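Local structure of RNA-dependent RNA Polymerase (6TZ0) at residues R254-E259 against A333-M338. The protein is the viral RNA-directed RNA polymerase, which transcribes the double-stranded genome into plus strands and probably also makes the complementary minus strands during replication. Numbering follows the deposited sequence.
Sequences RSWYQE and AACRAM
Arg254 and Cys335 bring the two backbones closest, CA to CA 6.5 Å, where a type I beta turn from Arg254 to Tyr257, leading into helix 257-264, meets the last turns of helix 325-339. Two pairs of side chains make the contact. Trp256 sends the NE1 and CZ2 side of its indole to Cys335, whose SG lies 3.5 Å from Trp256 CZ2. This is a Cys sulfur-aromatic contact of oblique kind: Cys335 SG is 4.5 Å from the centroid of the Trp256 five-membered ring and 65° off its normal, while Cys335 CB meets the ring edge in plane. Ile315 and Leu319 of helix 309-320 also touch the indole; the turn belongs to the N-terminal region of this Reoviridae-family polymerase. The second pair shows how two cations can share a buried site when each has partners of its own. Arg254 is extended from CG to NE, whereas Arg336 is bent at chi2 and chi3 (-61° and -69°), and the two side chains cross at about a right angle. Arg254 NE comes over one face of the Arg336 guanidinium, 3.2 Å from Arg336 NE; both are donors, so the approach is not a bond. Asp483 forms a salt bridge with Arg254 and probably offsets part of the charge, and the Lys250 carbonyl accepts from Arg254 NH1. Arg336 hydrogen-bonds through NH1 to Tyr332 and makes a cation-pi contact with Phe735. The Arg254 side chain lies about 11 Å from that of Asp547, which binds magnesium in the polymerase, although no ion is bound to this chain here.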
ATOM      1  N   ARG A 254     -15.814 -16.089  18.570  1.00 39.56           N
ATOM      2  CA  ARG A 254     -16.467 -14.794  18.461  1.00 39.56           C
ATOM      3  C   ARG A 254     -17.878 -14.864  17.903  1.00 39.56           C
ATOM      4  O   ARG A 254     -18.735 -14.102  18.345  1.00 39.56           O
ATOM      5  CB  ARG A 254     -15.637 -13.864  17.572  1.00 39.56           C
ATOM      6  CG  ARG A 254     -14.369 -13.313  18.195  1.00 39.56           C
ATOM      7  CD  ARG A 254     -13.539 -12.635  17.118  1.00 39.56           C
ATOM      8  NE  ARG A 254     -12.411 -11.870  17.635  1.00 39.56           N
ATOM      9  CZ  ARG A 254     -11.216 -12.369  17.901  1.00 39.56           C
ATOM     10  NH1 ARG A 254     -10.976 -13.656  17.718  1.00 39.56           N
ATOM     11  NH2 ARG A 254     -10.264 -11.579  18.368  1.00 39.56           N
ATOM     12  N   SER A 255     -18.144 -15.772  16.965  1.00 37.50           N
ATOM     13  CA  SER A 255     -19.349 -15.752  16.143  1.00 37.50           C
ATOM     14  C   SER A 255     -20.597 -16.284  16.852  1.00 37.50           C
ATOM     15  O   SER A 255     -21.643 -16.416  16.209  1.00 37.50           O
ATOM     16  CB  SER A 255     -19.104 -16.548  14.861  1.00 37.50           C
ATOM     17  OG  SER A 255     -18.887 -17.915  15.144  1.00 37.50           O
ATOM     18  N   TRP A 256     -20.520 -16.583  18.146  1.00 36.06           N
ATOM     19  CA  TRP A 256     -21.659 -17.053  18.925  1.00 36.06           C
ATOM     20  C   TRP A 256     -22.651 -15.948  19.264  1.00 36.06           C
ATOM     21  O   TRP A 256     -23.767 -16.259  19.712  1.00 36.06           O
ATOM     22  CB  TRP A 256     -21.153 -17.697  20.220  1.00 36.06           C
ATOM     23  CG  TRP A 256     -20.303 -16.753  21.014  1.00 36.06           C
ATOM     24  CD1 TRP A 256     -18.958 -16.597  20.917  1.00 36.06           C
ATOM     25  CD2 TRP A 256     -20.746 -15.809  21.994  1.00 36.06           C
ATOM     26  NE1 TRP A 256     -18.533 -15.623  21.776  1.00 36.06           N
ATOM     27  CE2 TRP A 256     -19.614 -15.120  22.447  1.00 36.06           C
ATOM     28  CE3 TRP A 256     -21.993 -15.481  22.532  1.00 36.06           C
ATOM     29  CZ2 TRP A 256     -19.688 -14.127  23.410  1.00 36.06           C
ATOM     30  CZ3 TRP A 256     -22.063 -14.495  23.482  1.00 36.06           C
ATOM     31  CH2 TRP A 256     -20.918 -13.830  23.914  1.00 36.06           C
ATOM     32  N   TYR A 257     -22.270 -14.675  19.096  1.00 34.12           N
ATOM     33  CA  TYR A 257     -23.064 -13.579  19.642  1.00 34.12           C
ATOM     34  C   TYR A 257     -24.371 -13.403  18.898  1.00 34.12           C
ATOM     35  O   TYR A 257     -25.337 -12.900  19.474  1.00 34.12           O
ATOM     36  CB  TYR A 257     -22.272 -12.269  19.623  1.00 34.12           C
ATOM     37  CG  TYR A 257     -22.117 -11.617  18.269  1.00 34.12           C
ATOM     38  CD1 TYR A 257     -21.136 -12.036  17.386  1.00 34.12           C
ATOM     39  CD2 TYR A 257     -22.912 -10.535  17.900  1.00 34.12           C
ATOM     40  CE1 TYR A 257     -20.980 -11.433  16.161  1.00 34.12           C
ATOM     41  CE2 TYR A 257     -22.762  -9.928  16.675  1.00 34.12           C
ATOM     42  CZ  TYR A 257     -21.794 -10.382  15.811  1.00 34.12           C
ATOM     43  OH  TYR A 257     -21.635  -9.777  14.589  1.00 34.12           O
ATOM     44  N   GLN A 258     -24.424 -13.843  17.645  1.00 35.21           N
ATOM     45  CA  GLN A 258     -25.657 -13.786  16.880  1.00 35.21           C
ATOM     46  C   GLN A 258     -26.686 -14.763  17.435  1.00 35.21           C
ATOM     47  O   GLN A 258     -27.866 -14.421  17.566  1.00 35.21           O
ATOM     48  CB  GLN A 258     -25.339 -14.070  15.417  1.00 35.21           C
ATOM     49  CG  GLN A 258     -26.441 -13.793  14.446  1.00 35.21           C
ATOM     50  CD  GLN A 258     -25.966 -13.955  13.031  1.00 35.21           C
ATOM     51  OE1 GLN A 258     -24.841 -14.378  12.794  1.00 35.21           O
ATOM     52  NE2 GLN A 258     -26.801 -13.589  12.083  1.00 35.21           N
ATOM     53  N   GLU A 259     -26.246 -15.960  17.827  1.00 37.54           N
ATOM     54  CA  GLU A 259     -27.141 -16.909  18.482  1.00 37.54           C
ATOM     55  C   GLU A 259     -27.550 -16.440  19.870  1.00 37.54           C
ATOM     56  O   GLU A 259     -28.701 -16.642  20.279  1.00 37.54           O
ATOM     57  CB  GLU A 259     -26.474 -18.277  18.564  1.00 37.54           C
ATOM     58  CG  GLU A 259     -27.349 -19.361  19.140  1.00 37.54           C
ATOM     59  CD  GLU A 259     -26.648 -20.691  19.192  1.00 37.54           C
ATOM     60  OE1 GLU A 259     -25.484 -20.761  18.752  1.00 37.54           O
ATOM     61  OE2 GLU A 259     -27.254 -21.664  19.683  1.00 37.54           O
ATOM     62  N   ALA A 333     -17.402  -8.546  24.350  1.00 31.78           N
ATOM     63  CA  ALA A 333     -16.138  -7.864  24.615  1.00 31.78           C
ATOM     64  C   ALA A 333     -15.206  -8.719  25.463  1.00 31.78           C
ATOM     65  O   ALA A 333     -13.983  -8.697  25.259  1.00 31.78           O
ATOM     66  CB  ALA A 333     -16.388  -6.523  25.300  1.00 31.78           C
ATOM     67  N   ALA A 334     -15.769  -9.499  26.394  1.00 33.80           N
ATOM     68  CA  ALA A 334     -14.956 -10.431  27.170  1.00 33.80           C
ATOM     69  C   ALA A 334     -14.328 -11.502  26.283  1.00 33.80           C
ATOM     70  O   ALA A 334     -13.144 -11.807  26.427  1.00 33.80           O
ATOM     71  CB  ALA A 334     -15.791 -11.070  28.276  1.00 33.80           C
ATOM     72  N   CYS A 335     -15.088 -12.058  25.339  1.00 35.72           N
ATOM     73  CA  CYS A 335     -14.507 -13.056  24.440  1.00 35.72           C
ATOM     74  C   CYS A 335     -13.525 -12.447  23.441  1.00 35.72           C
ATOM     75  O   CYS A 335     -12.611 -13.142  22.980  1.00 35.72           O
ATOM     76  CB  CYS A 335     -15.606 -13.816  23.711  1.00 35.72           C
ATOM     77  SG  CYS A 335     -16.543 -14.897  24.790  1.00 35.72           S
ATOM     78  N   ARG A 336     -13.690 -11.166  23.094  1.00 36.20           N
ATOM     79  CA  ARG A 336     -12.666 -10.474  22.313  1.00 36.20           C
ATOM     80  C   ARG A 336     -11.372 -10.355  23.102  1.00 36.20           C
ATOM     81  O   ARG A 336     -10.280 -10.496  22.542  1.00 36.20           O
ATOM     82  CB  ARG A 336     -13.143  -9.080  21.885  1.00 36.20           C
ATOM     83  CG  ARG A 336     -14.295  -9.068  20.907  1.00 36.20           C
ATOM     84  CD  ARG A 336     -13.879  -9.751  19.654  1.00 36.20           C
ATOM     85  NE  ARG A 336     -12.873  -9.005  18.908  1.00 36.20           N
ATOM     86  CZ  ARG A 336     -13.133  -8.321  17.804  1.00 36.20           C
ATOM     87  NH1 ARG A 336     -14.348  -8.352  17.288  1.00 36.20           N
ATOM     88  NH2 ARG A 336     -12.167  -7.664  17.188  1.00 36.20           N
ATOM     89  N   ALA A 337     -11.475 -10.097  24.407  1.00 36.05           N
ATOM     90  CA  ALA A 337     -10.280 -10.081  25.244  1.00 36.05           C
ATOM     91  C   ALA A 337      -9.713 -11.480  25.454  1.00 36.05           C
ATOM     92  O   ALA A 337      -8.515 -11.630  25.704  1.00 36.05           O
ATOM     93  CB  ALA A 337     -10.592  -9.432  26.587  1.00 36.05           C
ATOM     94  N   MET A 338     -10.553 -12.510  25.370  1.00 36.98           N
ATOM     95  CA  MET A 338     -10.087 -13.872  25.605  1.00 36.98           C
ATOM     96  C   MET A 338      -9.453 -14.506  24.379  1.00 36.98           C
ATOM     97  O   MET A 338      -8.632 -15.414  24.525  1.00 36.98           O
ATOM     98  CB  MET A 338     -11.233 -14.754  26.088  1.00 36.98           C
ATOM     99  CG  MET A 338     -11.663 -14.461  27.501  1.00 36.98           C
ATOM    100  SD  MET A 338     -13.075 -15.420  28.051  1.00 36.98           S
ATOM    101  CE  MET A 338     -13.340 -14.664  29.644  1.00 36.98           C
TER